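Local coordinates for periplasmic divalent cation tolerance protein (Xylella fastidiosa, PDB 2NUH), which is a CutA-family protein of unconfirmed function that may bind copper and is named for tolerance of divalent metal cations, at residues I21-V24 with L25-R29; P95-L98 with T99-N102. One frame throughout, in Å; residues are numbered along the deposited sequence.

Interaction 1 (I21-V24 with L25-R29); sequences ISRV and LVQER
Ile21 and Leu25 lie one turn apart, side by side, in a local, i-to-i+4 contact along the last turns of helix 15-27, where the helix lies over the sheet. Ile21 CG2 meets Leu25 CD1 at 3.7 Å, the two side chains running toward strand 50-63, where Ile21 touches Leu58 and Leu25 touches Ile60. Four backbone bonds tie the turns together, from Leu25 N to Ile21 O (2.9 Å) through to Glu28 N on Val24 O (2.8 Å). Beyond them Arg29, at positive phi, is the C-prime residue of a Schellman motif that closes the helix.

On another flank the Glu28 side chain lies alongside Val24, whose CG1 stands 3.4 Å from Glu28 OE2. With CG1 anti to the backbone N (chi1 170°), Val24 turns this methyl to the carboxylate, whose OE1 forms a salt bridge with Arg73 of helix 67-77. Arg23 and Gln27 also run side by side, guanidinium and amide planes 85° apart. Hydrocarbon thus meets both neighbours, Ile21 and Leu25 packing on strand 50-63 and Ile21 and Val24 on helix 67-77, while the Glu28-Arg73 salt bridge adds a charged link at the helix end.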
loop_
_atom_site.group_PDB
_atom_site.type_symbol
_atom_site.label_atom_id
_atom_site.label_comp_id
_atom_site.label_asym_id
_atom_site.label_seq_id
_atom_site.Cartn_x
_atom_site.Cartn_y
_atom_site.Cartn_z
ATOM N N ILE A 21 -7.047 5.657 -1.786
ATOM C CA ILE A 21 -5.791 5.069 -2.233
ATOM C C ILE A 21 -6.036 3.729 -2.895
ATOM O O ILE A 21 -5.480 3.433 -3.957
ATOM C CB ILE A 21 -4.806 4.943 -1.065
ATOM C CG1 ILE A 21 -4.254 6.325 -0.716
ATOM C CG2 ILE A 21 -3.661 3.978 -1.412
ATOM C CD1 ILE A 21 -3.720 6.423 0.710
ATOM N N SER A 22 -6.862 2.912 -2.259
ATOM C CA SER A 22 -7.146 1.589 -2.789
ATOM C C SER A 22 -7.758 1.684 -4.171
ATOM O O SER A 22 -7.316 1.007 -5.114
ATOM C CB SER A 22 -8.117 0.865 -1.863
ATOM O OG SER A 22 -7.511 0.587 -0.618
ATOM N N ARG A 23 -8.782 2.523 -4.299
ATOM C CA ARG A 23 -9.495 2.615 -5.554
ATOM C C ARG A 23 -8.606 3.179 -6.642
ATOM O O ARG A 23 -8.581 2.662 -7.757
ATOM C CB ARG A 23 -10.752 3.468 -5.407
ATOM C CG ARG A 23 -11.843 2.846 -4.560
ATOM C CD ARG A 23 -13.113 3.719 -4.580
ATOM N NE ARG A 23 -13.453 4.166 -5.937
ATOM C CZ ARG A 23 -13.313 5.415 -6.380
ATOM N NH1 ARG A 23 -13.639 5.731 -7.630
ATOM N NH2 ARG A 23 -12.856 6.363 -5.578
ATOM N N VAL A 24 -7.864 4.230 -6.322
ATOM C CA VAL A 24 -7.045 4.866 -7.351
ATOM C C VAL A 24 -5.916 3.961 -7.811
ATOM O O VAL A 24 -5.657 3.838 -8.990
ATOM C CB VAL A 24 -6.494 6.224 -6.905
ATOM C CG1 VAL A 24 -5.450 6.729 -7.897
ATOM C CG2 VAL A 24 -7.639 7.220 -6.807
ATOM N N LEU A 25 -5.240 3.312 -6.867
ATOM C CA LEU A 25 -4.139 2.451 -7.272
ATOM C C LEU A 25 -4.615 1.317 -8.171
ATOM O O LEU A 25 -3.919 0.949 -9.111
ATOM C CB LEU A 25 -3.426 1.872 -6.056
ATOM C CG LEU A 25 -2.606 2.887 -5.260
ATOM C CD1 LEU A 25 -1.875 2.175 -4.124
ATOM C CD2 LEU A 25 -1.611 3.618 -6.154
ATOM N N VAL A 26 -5.788 0.769 -7.873
ATOM C CA VAL A 26 -6.331 -0.311 -8.692
ATOM C C VAL A 26 -6.836 0.257 -10.016
ATOM O O VAL A 26 -6.537 -0.287 -11.075
ATOM C CB VAL A 26 -7.445 -1.079 -7.954
ATOM C CG1 VAL A 26 -8.116 -2.092 -8.883
ATOM C CG2 VAL A 26 -6.875 -1.782 -6.734
ATOM N N GLN A 27 -7.547 1.378 -9.961
ATOM C CA GLN A 27 -8.112 1.955 -11.174
ATOM C C GLN A 27 -7.028 2.320 -12.153
ATOM O O GLN A 27 -7.175 2.114 -13.359
ATOM C CB GLN A 27 -8.869 3.225 -10.837
ATOM C CG GLN A 27 -10.245 2.979 -10.363
ATOM C CD GLN A 27 -10.839 4.184 -9.682
ATOM O OE1 GLN A 27 -10.124 5.104 -9.270
ATOM N NE2 GLN A 27 -12.157 4.186 -9.553
ATOM N N GLU A 28 -5.943 2.875 -11.628
ATOM C CA GLU A 28 -4.841 3.303 -12.471
ATOM C C GLU A 28 -3.860 2.205 -12.801
ATOM O O GLU A 28 -2.799 2.461 -13.365
ATOM C CB GLU A 28 -4.124 4.491 -11.852
ATOM C CG GLU A 28 -5.053 5.675 -11.742
ATOM C CD GLU A 28 -4.424 6.888 -11.140
ATOM O OE1 GLU A 28 -3.233 6.845 -10.747
ATOM O OE2 GLU A 28 -5.152 7.896 -11.042
ATOM N N ARG A 29 -4.220 0.979 -12.425
ATOM C CA ARG A 29 -3.416 -0.202 -12.721
ATOM C C ARG A 29 -1.997 -0.066 -12.188
ATOM O O ARG A 29 -1.021 -0.433 -12.826
ATOM C CB ARG A 29 -3.446 -0.527 -14.217
ATOM C CG ARG A 29 -4.845 -0.861 -14.680
ATOM C CD ARG A 29 -4.900 -1.354 -16.116
ATOM N NE ARG A 29 -6.290 -1.534 -16.538
ATOM C CZ ARG A 29 -6.984 -2.662 -16.403
ATOM N NH1 ARG A 29 -6.428 -3.739 -15.858
ATOM N NH2 ARG A 29 -8.245 -2.713 -16.816
#

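Interaction 2 (P95-L98 with T99-N102); sequences PEYL and TWIN
Tyr97 reaches forward along helix 95-105 to the two residues that follow one turn later, Trp100 and Ile101. Its CB leads away from them, but CG is anti to the backbone N (chi1 -177°), which swings the ring along the helix; contacts are closest at CE1 and CE2 and lengthen again at the tip. Along the CD1-CE1 side, CD1 comes within 4.1 Å of Trp100 CE3, and CE1 is nearer still, 3.7 Å from the same CE3, with CZ3 next to it. Along the CD2-CE2 side, CD2 approaches Ile101 CD1, and CE2 makes the tightest contact of the ring, 3.4 Å from that methyl. CZ meets Ile101 CD1 at 3.9 Å, and at the tip OH passes 4.1 Å from Trp100 CZ3.

Ile101 CG1 lies over one face of the tyrosine ring, a hydrocarbon cover. The pairing with the indole is looser: the tyrosine ring and the six-membered ring are inclined by 29°, but they are slid past each other with little overlap.

Beneath the side chains the i-to-i+4 helical bonds run from Thr99 N to Pro95 O through to Asn102 N on Leu98 O. Asn102 OD1 accepts a hydrogen bond from Asn63 ND2, which ties the helix to the end of strand 50-63.

This is largely a surface contact, with Ile101 its buried member. Leu98 and Ile101 rest on Val5 of strand 5-12, Leu98 also on Ser3 and Val90, while Trp100 and Ile101 touch Ala32 in the loop between helix 15-27 and strand 33-38.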
loop_
_atom_site.group_PDB
_atom_site.type_symbol
_atom_site.label_atom_id
_atom_site.label_comp_id
_atom_site.label_asym_id
_atom_site.label_seq_id
_atom_site.Cartn_x
_atom_site.Cartn_y
_atom_site.Cartn_z
ATOM N N PRO A 95 1.093 -19.718 -8.716
ATOM C CA PRO A 95 1.426 -19.156 -10.020
ATOM C C PRO A 95 0.315 -18.351 -10.671
ATOM O O PRO A 95 0.571 -17.257 -11.165
ATOM C CB PRO A 95 1.784 -20.401 -10.842
ATOM C CG PRO A 95 2.338 -21.340 -9.810
ATOM C CD PRO A 95 1.439 -21.149 -8.618
ATOM N N GLU A 96 -0.912 -18.855 -10.660
ATOM C CA GLU A 96 -2.003 -18.135 -11.308
ATOM C C GLU A 96 -2.274 -16.821 -10.597
ATOM O O GLU A 96 -2.746 -15.863 -11.209
ATOM C CB GLU A 96 -3.281 -18.980 -11.334
ATOM C CG GLU A 96 -4.333 -18.511 -12.329
ATOM C CD GLU A 96 -5.698 -19.172 -12.149
ATOM O OE1 GLU A 96 -5.815 -20.146 -11.372
ATOM O OE2 GLU A 96 -6.663 -18.712 -12.807
ATOM N N TYR A 97 -1.974 -16.775 -9.305
ATOM C CA TYR A 97 -2.204 -15.540 -8.569
ATOM C C TYR A 97 -1.156 -14.494 -8.928
ATOM O O TYR A 97 -1.486 -13.333 -9.164
ATOM C CB TYR A 97 -2.250 -15.784 -7.061
ATOM C CG TYR A 97 -2.569 -14.521 -6.318
ATOM C CD1 TYR A 97 -3.850 -13.993 -6.346
ATOM C CD2 TYR A 97 -1.583 -13.838 -5.636
ATOM C CE1 TYR A 97 -4.147 -12.819 -5.687
ATOM C CE2 TYR A 97 -1.873 -12.666 -4.977
ATOM C CZ TYR A 97 -3.151 -12.173 -5.011
ATOM O OH TYR A 97 -3.436 -11.001 -4.360
ATOM N N LEU A 98 0.104 -14.907 -9.002
ATOM C CA LEU A 98 1.160 -13.999 -9.427
ATOM C C LEU A 98 0.899 -13.528 -10.846
ATOM O O LEU A 98 1.068 -12.343 -11.156
ATOM C CB LEU A 98 2.511 -14.685 -9.338
ATOM C CG LEU A 98 2.898 -15.234 -7.969
ATOM C CD1 LEU A 98 4.164 -16.057 -8.125
ATOM C CD2 LEU A 98 3.096 -14.142 -6.927
ATOM N N THR A 99 0.450 -14.438 -11.706
ATOM C CA THR A 99 0.132 -14.068 -13.080
ATOM C C THR A 99 -1.010 -13.059 -13.105
ATOM O O THR A 99 -0.971 -12.085 -13.856
ATOM C CB THR A 99 -0.200 -15.309 -13.928
ATOM O OG1 THR A 99 0.989 -16.097 -14.046
ATOM C CG2 THR A 99 -0.693 -14.922 -15.328
ATOM N N TRP A 100 -2.026 -13.283 -12.280
ATOM C CA TRP A 100 -3.153 -12.355 -12.214
ATOM C C TRP A 100 -2.716 -10.944 -11.796
ATOM O O TRP A 100 -3.127 -9.955 -12.407
ATOM C CB TRP A 100 -4.243 -12.898 -11.286
ATOM C CG TRP A 100 -5.333 -11.923 -11.055
ATOM C CD1 TRP A 100 -6.398 -11.663 -11.877
ATOM C CD2 TRP A 100 -5.462 -11.044 -9.937
ATOM N NE1 TRP A 100 -7.186 -10.675 -11.328
ATOM C CE2 TRP A 100 -6.636 -10.279 -10.137
ATOM C CE3 TRP A 100 -4.705 -10.831 -8.780
ATOM C CZ2 TRP A 100 -7.066 -9.312 -9.217
ATOM C CZ3 TRP A 100 -5.133 -9.864 -7.866
ATOM C CH2 TRP A 100 -6.302 -9.122 -8.094
ATOM N N ILE A 101 -1.862 -10.847 -10.784
ATOM C CA ILE A 101 -1.373 -9.542 -10.358
ATOM C C ILE A 101 -0.751 -8.855 -11.547
ATOM O O ILE A 101 -1.066 -7.703 -11.845
ATOM C CB ILE A 101 -0.349 -9.661 -9.224
ATOM C CG1 ILE A 101 -1.066 -10.062 -7.942
ATOM C CG2 ILE A 101 0.401 -8.327 -9.027
ATOM C CD1 ILE A 101 -0.143 -10.401 -6.815
ATOM N N ASN A 102 0.105 -9.588 -12.251
ATOM C CA ASN A 102 0.850 -9.007 -13.351
ATOM C C ASN A 102 -0.043 -8.627 -14.504
ATOM O O ASN A 102 0.124 -7.553 -15.077
ATOM C CB ASN A 102 1.955 -9.956 -13.816
ATOM C CG ASN A 102 3.141 -9.948 -12.887
ATOM O OD1 ASN A 102 3.694 -8.897 -12.596
ATOM N ND2 ASN A 102 3.547 -11.124 -12.417
#

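Interaction 1 comes first along the chain, on helix 15-27, and interaction 2 last, on the C-terminal helix 95-105; their centres are about 18 Å apart and their nearest atoms about 7 Å, so they do not touch. Both helices pack against the same antiparallel sheet, consistent with the ferredoxin-like fold of the CutA family, residues 21-29 meeting strands 33-38 and 50-63, and residues 95-102 meeting strand 5-12 and Asn63. Two links bring them together: Arg29 NH1 bonds to Glu104 O, farther along the C-terminal helix, and the loop after Arg29 carries Ala32 to Trp100 and Ile101. The end of the first helix is thereby joined to the last one.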